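Local coordinates for sporozoite microneme protein essential for cell traversal (Plasmodium berghei, PDB 4U5A), which is essential for the traversal of host cells by malaria sporozoites and is built as a bundle of four long helices, at residues I10-D15 and E77-V83; L35-I39 and K120-I124; I67-I71 and I189-Q193. All blocks are in the same frame, centred on the assembly; numbering follows the deposited sequence.

The three contacts tie together the long helices of a four-helix bundle whose members alternate in direction along the chain. Interaction 1 joins helix 10-39 to the antiparallel helix 59-84, interaction 2 joins helix 10-39 to the parallel helix 88-126, and interaction 3 joins helix 59-84 to the parallel helix 167-197. Along the chain their segments alternate, so the contacts interlock rather than nest. The centres of interactions 1 and 3 lie 18 Å apart on one side of the chain's centre, while interaction 2 lies on the other, its centre 41 Å from that of interaction 1. Helix 10-39 thus contributes to a contact near each end.

Interaction 1. Residues I10-D15 and E77-V83; sequences IIEEFD and ENNKTHV
Lys80 reaches across from helix 59-84 to Asp15 of helix 10-39, where its NZ donates a 2.6 Å hydrogen bond to OD1 as part of a salt bridge. The ammonium meets the syn lone pair of that oxygen. On its own helix, one turn back, Lys80 NZ also bonds Glu77 OE1 at 3.2 Å, approaching from 37° out of the carboxylate plane. One lysine thus links two acidic groups, and its charge probably offsets the repulsion expected between them.

The fully extended lysine chain is bedded on Ile11. Lys80 CD lies 3.7 Å from Ile11 CG2, the branch anti to the backbone N, and Ile11 CD1 comes to 4.0 Å from Lys80 CB. Val83 places its two methyls on different partners, Ile10 and Phe14, before and after Ile11 in the chain. Its CG1 meets Ile10 CG2 at 3.4 Å, whereas CG2 lies 3.5 Å from Phe14 CZ, meeting the ring obliquely. Asn79 OD1 borders the same ring, and the amide is turned 29° from the ring plane.

The two segments run nearly antiparallel, at 153°, and helix 59-84 is kinked at Thr81 and His82. Helix 88-126 packs beside both: Ile10 rests on Ile91, Phe14 on Ile98, and Asn79 on Gln94, so a third long helix packs against this contact.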
loop_
_atom_site.group_PDB
_atom_site.type_symbol
_atom_site.label_atom_id
_atom_site.label_comp_id
_atom_site.label_asym_id
_atom_site.label_seq_id
_atom_site.Cartn_x
_atom_site.Cartn_y
_atom_site.Cartn_z
ATOM N N ILE A 10 12.897 20.544 -18.446
ATOM C CA ILE A 10 12.634 19.119 -18.552
ATOM C C ILE A 10 13.042 18.442 -17.244
ATOM O O ILE A 10 12.309 17.608 -16.700
ATOM C CB ILE A 10 13.407 18.494 -19.731
ATOM C CG1 ILE A 10 13.045 19.188 -21.049
ATOM C CG2 ILE A 10 13.161 17.006 -19.788
ATOM C CD1 ILE A 10 14.220 19.365 -21.997
ATOM N N ILE A 11 14.210 18.826 -16.740
ATOM C CA ILE A 11 14.705 18.322 -15.467
ATOM C C ILE A 11 13.736 18.684 -14.340
ATOM O O ILE A 11 13.531 17.904 -13.409
ATOM C CB ILE A 11 16.106 18.896 -15.155
ATOM C CG1 ILE A 11 17.075 18.588 -16.298
ATOM C CG2 ILE A 11 16.643 18.339 -13.849
ATOM C CD1 ILE A 11 17.209 17.109 -16.599
ATOM N N GLU A 12 13.117 19.857 -14.446
ATOM C CA GLU A 12 12.125 20.285 -13.467
ATOM C C GLU A 12 10.870 19.420 -13.550
ATOM O O GLU A 12 10.225 19.142 -12.535
ATOM C CB GLU A 12 11.775 21.753 -13.670
ATOM N N GLU A 13 10.540 18.986 -14.763
ATOM C CA GLU A 13 9.357 18.163 -14.991
ATOM C C GLU A 13 9.559 16.748 -14.444
ATOM O O GLU A 13 8.639 16.148 -13.865
ATOM C CB GLU A 13 9.024 18.126 -16.486
ATOM C CG GLU A 13 8.521 19.462 -17.036
ATOM C CD GLU A 13 8.441 19.495 -18.553
ATOM O OE1 GLU A 13 9.193 18.745 -19.209
ATOM O OE2 GLU A 13 7.624 20.275 -19.090
ATOM N N PHE A 14 10.772 16.228 -14.611
ATOM C CA PHE A 14 11.137 14.934 -14.038
ATOM C C PHE A 14 11.136 15.029 -12.511
ATOM O O PHE A 14 10.660 14.120 -11.810
ATOM C CB PHE A 14 12.495 14.476 -14.573
ATOM C CG PHE A 14 12.414 13.814 -15.922
ATOM C CD1 PHE A 14 12.621 12.451 -16.056
ATOM C CD2 PHE A 14 12.112 14.556 -17.055
ATOM C CE1 PHE A 14 12.538 11.841 -17.295
ATOM C CE2 PHE A 14 12.025 13.953 -18.295
ATOM C CZ PHE A 14 12.238 12.592 -18.416
ATOM N N ASP A 15 11.679 16.136 -12.008
ATOM C CA ASP A 15 11.627 16.437 -10.586
ATOM C C ASP A 15 10.174 16.417 -10.099
ATOM O O ASP A 15 9.883 15.948 -8.993
ATOM C CB ASP A 15 12.274 17.793 -10.301
ATOM C CG ASP A 15 13.793 17.742 -10.366
ATOM O OD1 ASP A 15 14.350 16.625 -10.326
ATOM O OD2 ASP A 15 14.427 18.816 -10.456
ATOM N N GLU A 77 16.570 10.394 -11.127
ATOM C CA GLU A 77 17.792 11.185 -11.023
ATOM C C GLU A 77 18.863 10.664 -11.976
ATOM O O GLU A 77 19.525 11.442 -12.668
ATOM C CB GLU A 77 18.327 11.168 -9.593
ATOM C CG GLU A 77 17.411 11.807 -8.576
ATOM C CD GLU A 77 17.317 13.308 -8.743
ATOM O OE1 GLU A 77 18.343 13.933 -9.086
ATOM O OE2 GLU A 77 16.220 13.864 -8.515
ATOM N N ASN A 78 19.034 9.347 -12.001
ATOM C CA ASN A 78 20.051 8.713 -12.829
ATOM C C ASN A 78 19.660 8.688 -14.304
ATOM O O ASN A 78 20.467 8.323 -15.160
ATOM C CB ASN A 78 20.329 7.296 -12.332
ATOM C CG ASN A 78 21.058 7.277 -10.994
ATOM O OD1 ASN A 78 21.647 8.275 -10.575
ATOM N ND2 ASN A 78 21.005 6.138 -10.312
ATOM N N ASN A 79 18.427 9.091 -14.595
ATOM C CA ASN A 79 17.907 9.062 -15.958
ATOM C C ASN A 79 17.898 10.466 -16.566
ATOM O O ASN A 79 17.630 10.643 -17.755
ATOM C CB ASN A 79 16.494 8.458 -15.960
ATOM C CG ASN A 79 15.970 8.176 -17.357
ATOM O OD1 ASN A 79 15.140 8.918 -17.880
ATOM N ND2 ASN A 79 16.440 7.090 -17.961
ATOM N N LYS A 80 18.199 11.458 -15.734
ATOM C CA LYS A 80 18.324 12.839 -16.180
ATOM C C LYS A 80 19.435 12.995 -17.212
ATOM O O LYS A 80 19.347 13.834 -18.105
ATOM C CB LYS A 80 18.576 13.765 -14.991
ATOM C CG LYS A 80 17.370 13.973 -14.088
ATOM C CD LYS A 80 17.707 14.926 -12.954
ATOM C CE LYS A 80 16.531 15.106 -12.017
ATOM N NZ LYS A 80 16.841 16.070 -10.927
ATOM N N THR A 81 20.486 12.193 -17.060
ATOM C CA THR A 81 21.647 12.220 -17.946
ATOM C C THR A 81 21.269 11.893 -19.393
ATOM O O THR A 81 21.715 12.558 -20.328
ATOM C CB THR A 81 22.730 11.224 -17.468
ATOM O OG1 THR A 81 23.021 11.452 -16.083
ATOM C CG2 THR A 81 24.003 11.372 -18.287
ATOM N N HIS A 82 20.429 10.875 -19.559
ATOM C CA HIS A 82 19.973 10.433 -20.876
ATOM C C HIS A 82 19.049 11.455 -21.540
ATOM O O HIS A 82 18.852 11.432 -22.755
ATOM C CB HIS A 82 19.259 9.084 -20.777
ATOM C CG HIS A 82 20.167 7.940 -20.448
ATOM N ND1 HIS A 82 19.693 6.674 -20.160
ATOM C CD2 HIS A 82 21.516 7.856 -20.374
ATOM C CE1 HIS A 82 20.710 5.868 -19.917
ATOM N NE2 HIS A 82 21.830 6.561 -20.040
ATOM N N VAL A 83 18.487 12.351 -20.739
ATOM C CA VAL A 83 17.450 13.260 -21.203
ATOM C C VAL A 83 18.044 14.484 -21.903
ATOM O O VAL A 83 17.484 14.982 -22.884
ATOM C CB VAL A 83 16.561 13.702 -20.016
ATOM C CG1 VAL A 83 15.986 15.083 -20.242
ATOM C CG2 VAL A 83 15.459 12.681 -19.768
#

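Interaction 2. Residues L35-I39 and K120-I124; sequences LFLDI and KSHII
Lys120 lays its aliphatic chain against Leu35, Asp38 and Ile39, and buries about as much surface as Ile39, its main partner. Its CB points toward the other helix and lies 3.9 Å from Ile39 CD1. CG swings anti to the backbone N (chi1 154°), which carries the chain across the gap and sets it 3.7 Å from Ile39 CG1. The next carbon, CD, meets a different residue: Leu35 CD2 is 3.7 Å away, one turn earlier on helix 10-39. There the chain bends at its last two torsions, and CE comes to 4.0 Å from Asp38 CB. The tip does not complete a salt bridge, since Lys120 NZ stays 5.5 Å from Asp38 OD2. At that separation the opposite charges may still attract, but they are not in contact.

Beyond the lysine, Ile123 continues the apolar packing. Ile123 CG2 and Ile39 CG2 face each other at 4.0 Å, the two side chains crossing at roughly a right angle. Ile124 instead sends its CD1 onto the backbone, 3.6 Å from Asp38 O, near the end of helix 10-39.

The two segments run almost parallel, their axes 13° apart and 10.1 Å from each other at closest approach. Around them, Ile39 also packs on Leu54 of the short helix 49-57, and Ile123 on Phe173 and Ile174 of helix 167-197. The seam therefore sits at the end of the bundle where these four helices gather.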
loop_
_atom_site.group_PDB
_atom_site.type_symbol
_atom_site.label_atom_id
_atom_site.label_comp_id
_atom_site.label_asym_id
_atom_site.label_seq_id
_atom_site.Cartn_x
_atom_site.Cartn_y
_atom_site.Cartn_z
ATOM N N LEU A 35 -5.196 2.182 8.850
ATOM C CA LEU A 35 -5.664 0.808 9.012
ATOM C C LEU A 35 -5.206 0.277 10.362
ATOM O O LEU A 35 -6.020 -0.151 11.194
ATOM C CB LEU A 35 -5.141 -0.097 7.893
ATOM C CG LEU A 35 -5.767 0.002 6.502
ATOM C CD1 LEU A 35 -5.151 -1.031 5.569
ATOM C CD2 LEU A 35 -7.274 -0.170 6.570
ATOM N N PHE A 36 -3.895 0.332 10.586
ATOM C CA PHE A 36 -3.332 -0.176 11.833
ATOM C C PHE A 36 -3.866 0.539 13.083
ATOM O O PHE A 36 -4.138 -0.104 14.091
ATOM C CB PHE A 36 -1.807 -0.086 11.793
ATOM C CG PHE A 36 -1.155 -1.262 11.127
ATOM C CD1 PHE A 36 -0.895 -2.420 11.840
ATOM C CD2 PHE A 36 -0.808 -1.212 9.785
ATOM C CE1 PHE A 36 -0.297 -3.508 11.234
ATOM C CE2 PHE A 36 -0.208 -2.296 9.168
ATOM C CZ PHE A 36 0.047 -3.447 9.894
ATOM N N LEU A 37 -4.037 1.856 13.010
ATOM C CA LEU A 37 -4.553 2.629 14.137
ATOM C C LEU A 37 -5.993 2.246 14.449
ATOM O O LEU A 37 -6.373 2.122 15.615
ATOM C CB LEU A 37 -4.458 4.131 13.851
ATOM C CG LEU A 37 -3.051 4.731 13.757
ATOM C CD1 LEU A 37 -3.114 6.234 13.559
ATOM C CD2 LEU A 37 -2.226 4.388 14.987
ATOM N N ASP A 38 -6.797 2.079 13.404
ATOM C CA ASP A 38 -8.190 1.682 13.566
ATOM C C ASP A 38 -8.278 0.286 14.171
ATOM O O ASP A 38 -9.198 -0.011 14.934
ATOM C CB ASP A 38 -8.931 1.731 12.228
ATOM C CG ASP A 38 -9.133 3.145 11.725
ATOM O OD1 ASP A 38 -9.075 4.084 12.548
ATOM O OD2 ASP A 38 -9.341 3.318 10.505
ATOM N N ILE A 39 -7.315 -0.568 13.840
ATOM C CA ILE A 39 -7.270 -1.898 14.444
ATOM C C ILE A 39 -6.853 -1.824 15.913
ATOM O O ILE A 39 -7.350 -2.583 16.744
ATOM C CB ILE A 39 -6.306 -2.838 13.689
ATOM C CG1 ILE A 39 -6.740 -2.993 12.231
ATOM C CG2 ILE A 39 -6.251 -4.207 14.355
ATOM C CD1 ILE A 39 -5.899 -3.977 11.446
ATOM N N LYS A 120 -8.836 -5.879 7.841
ATOM C CA LYS A 120 -8.962 -5.098 9.072
ATOM C C LYS A 120 -10.314 -5.324 9.733
ATOM O O LYS A 120 -10.387 -5.599 10.937
ATOM C CB LYS A 120 -8.772 -3.607 8.783
ATOM C CG LYS A 120 -9.471 -2.685 9.781
ATOM C CD LYS A 120 -9.473 -1.240 9.305
ATOM C CE LYS A 120 -10.833 -0.589 9.509
ATOM N NZ LYS A 120 -11.858 -1.240 8.645
ATOM N N SER A 121 -11.379 -5.195 8.943
ATOM C CA SER A 121 -12.729 -5.427 9.449
ATOM C C SER A 121 -12.850 -6.833 10.030
ATOM O O SER A 121 -13.419 -7.029 11.109
ATOM C CB SER A 121 -13.769 -5.217 8.345
ATOM O OG SER A 121 -13.826 -3.858 7.941
ATOM N N HIS A 122 -12.302 -7.804 9.305
ATOM C CA HIS A 122 -12.309 -9.195 9.739
ATOM C C HIS A 122 -11.615 -9.358 11.097
ATOM O O HIS A 122 -12.113 -10.068 11.982
ATOM C CB HIS A 122 -11.634 -10.071 8.679
ATOM C CG HIS A 122 -11.884 -11.535 8.849
ATOM N ND1 HIS A 122 -12.731 -12.046 9.810
ATOM C CD2 HIS A 122 -11.396 -12.607 8.176
ATOM C CE1 HIS A 122 -12.753 -13.362 9.724
ATOM N NE2 HIS A 122 -11.952 -13.729 8.738
ATOM N N ILE A 123 -10.471 -8.694 11.260
ATOM C CA ILE A 123 -9.719 -8.764 12.510
ATOM C C ILE A 123 -10.494 -8.135 13.669
ATOM O O ILE A 123 -10.595 -8.726 14.748
ATOM C CB ILE A 123 -8.341 -8.072 12.385
ATOM C CG1 ILE A 123 -7.417 -8.876 11.461
ATOM C CG2 ILE A 123 -7.691 -7.910 13.751
ATOM C CD1 ILE A 123 -6.127 -8.157 11.105
ATOM N N ILE A 124 -11.034 -6.937 13.447
ATOM C CA ILE A 124 -11.816 -6.255 14.479
ATOM C C ILE A 124 -13.002 -7.109 14.912
ATOM O O ILE A 124 -13.276 -7.230 16.102
ATOM C CB ILE A 124 -12.312 -4.867 14.013
ATOM C CG1 ILE A 124 -11.171 -3.845 14.084
ATOM C CG2 ILE A 124 -13.438 -4.375 14.897
ATOM C CD1 ILE A 124 -11.555 -2.441 13.631
#

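Interaction 3. Residues I67-I71 and I189-Q193; sequences IIDGI and INDLQ
Ile67 and Ile71, both in touch with helix 167-197, are joined by the shortest polar bond of the contact, the 2.7 Å backbone hydrogen bond from Ile71 N to Ile67 O. This regular helical turn puts the two side chains one above the other, both directed toward the partner helix, with Ile189 between their methyls.

Ile189 carries the largest number of apolar contacts here. Its CD1 lies 3.7 Å from Ile67 CG2, in a right-angled crossing of the two chains, and its CG1 meets Ile68 CG1 at 3.6 Å. The other branch, CG2, stands anti to the backbone N of Ile189 and faces Ile71 CD1 at 4.1 Å. One turn on, Leu192 is directed toward helix 59-84. Its CG is anti to the backbone N (chi1 174°), and this extends CD2 to within 3.6 Å of Ile68 CG2. At the outer margin, the extended Gln193 crosses Ile71, with NE2 3.5 Å from Ile71 CD1.

The segments run parallel within 9°, and helix 88-126 lies behind them: Ile68 and Leu192 both rest on Ile105. On the side of helix 10-39, Asp69 OD1 is hydrogen-bonded to Ser22 OG.

No hydrogen bond or salt bridge passes between the two segments. Their union thus relies on branched aliphatic side chains, buried at Ile68 and Leu192, with the contact more open at Ile67 and Gln193.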
loop_
_atom_site.group_PDB
_atom_site.type_symbol
_atom_site.label_atom_id
_atom_site.label_comp_id
_atom_site.label_asym_id
_atom_site.label_seq_id
_atom_site.Cartn_x
_atom_site.Cartn_y
_atom_site.Cartn_z
ATOM N N ILE A 67 10.829 2.330 0.267
ATOM C CA ILE A 67 11.687 1.714 -0.741
ATOM C C ILE A 67 11.191 2.047 -2.148
ATOM O O ILE A 67 11.962 2.480 -3.002
ATOM C CB ILE A 67 11.739 0.177 -0.559
ATOM C CG1 ILE A 67 12.419 -0.185 0.764
ATOM C CG2 ILE A 67 12.455 -0.487 -1.725
ATOM C CD1 ILE A 67 12.512 -1.673 1.015
ATOM N N ILE A 68 9.895 1.835 -2.373
ATOM C CA ILE A 68 9.255 2.153 -3.646
ATOM C C ILE A 68 9.449 3.621 -4.012
ATOM O O ILE A 68 9.813 3.955 -5.141
ATOM C CB ILE A 68 7.748 1.834 -3.604
ATOM C CG1 ILE A 68 7.525 0.353 -3.300
ATOM C CG2 ILE A 68 7.071 2.222 -4.909
ATOM C CD1 ILE A 68 6.067 -0.022 -3.178
ATOM N N ASP A 69 9.219 4.490 -3.034
ATOM C CA ASP A 69 9.405 5.924 -3.208
ATOM C C ASP A 69 10.850 6.243 -3.569
ATOM O O ASP A 69 11.106 7.001 -4.502
ATOM C CB ASP A 69 8.995 6.659 -1.926
ATOM C CG ASP A 69 8.975 8.173 -2.086
ATOM O OD1 ASP A 69 9.242 8.677 -3.195
ATOM O OD2 ASP A 69 8.678 8.862 -1.087
ATOM N N GLY A 70 11.792 5.639 -2.851
ATOM C CA GLY A 70 13.195 5.927 -3.077
ATOM C C GLY A 70 13.754 5.332 -4.356
ATOM O O GLY A 70 14.592 5.951 -5.014
ATOM N N ILE A 71 13.274 4.145 -4.719
ATOM C CA ILE A 71 13.719 3.480 -5.940
ATOM C C ILE A 71 13.326 4.294 -7.168
ATOM O O ILE A 71 14.121 4.455 -8.100
ATOM C CB ILE A 71 13.158 2.042 -6.049
ATOM C CG1 ILE A 71 13.924 1.104 -5.112
ATOM C CG2 ILE A 71 13.288 1.509 -7.466
ATOM C CD1 ILE A 71 13.453 -0.338 -5.164
ATOM N N ILE A 189 7.606 -4.372 -5.198
ATOM C CA ILE A 189 8.925 -3.764 -5.306
ATOM C C ILE A 189 9.705 -4.461 -6.417
ATOM O O ILE A 189 10.448 -3.825 -7.164
ATOM C CB ILE A 189 9.692 -3.845 -3.968
ATOM C CG1 ILE A 189 9.081 -2.886 -2.942
ATOM C CG2 ILE A 189 11.176 -3.551 -4.159
ATOM C CD1 ILE A 189 9.732 -2.958 -1.572
ATOM N N ASN A 190 9.514 -5.771 -6.536
ATOM C CA ASN A 190 10.188 -6.536 -7.575
ATOM C C ASN A 190 9.644 -6.178 -8.958
ATOM O O ASN A 190 10.406 -6.065 -9.918
ATOM C CB ASN A 190 10.046 -8.037 -7.314
ATOM C CG ASN A 190 10.882 -8.878 -8.263
ATOM O OD1 ASN A 190 12.111 -8.857 -8.209
ATOM N ND2 ASN A 190 10.217 -9.633 -9.132
ATOM N N ASP A 191 8.329 -5.993 -9.055
ATOM C CA ASP A 191 7.706 -5.585 -10.314
ATOM C C ASP A 191 8.177 -4.197 -10.742
ATOM O O ASP A 191 8.394 -3.946 -11.927
ATOM C CB ASP A 191 6.178 -5.603 -10.198
ATOM C CG ASP A 191 5.614 -7.008 -10.069
ATOM O OD1 ASP A 191 6.283 -7.967 -10.510
ATOM O OD2 ASP A 191 4.495 -7.149 -9.530
ATOM N N LEU A 192 8.339 -3.306 -9.769
ATOM C CA LEU A 192 8.811 -1.949 -10.028
ATOM C C LEU A 192 10.237 -1.950 -10.575
ATOM O O LEU A 192 10.551 -1.236 -11.526
ATOM C CB LEU A 192 8.741 -1.109 -8.753
ATOM C CG LEU A 192 9.330 0.302 -8.831
ATOM C CD1 LEU A 192 8.569 1.155 -9.826
ATOM C CD2 LEU A 192 9.317 0.953 -7.461
ATOM N N GLN A 193 11.101 -2.754 -9.964
ATOM C CA GLN A 193 12.487 -2.839 -10.398
ATOM C C GLN A 193 12.605 -3.460 -11.782
ATOM O O GLN A 193 13.535 -3.157 -12.529
ATOM C CB GLN A 193 13.319 -3.626 -9.385
ATOM C CG GLN A 193 13.732 -2.803 -8.173
ATOM C CD GLN A 193 14.494 -3.610 -7.146
ATOM O OE1 GLN A 193 14.280 -4.812 -6.997
ATOM N NE2 GLN A 193 15.407 -2.953 -6.444
#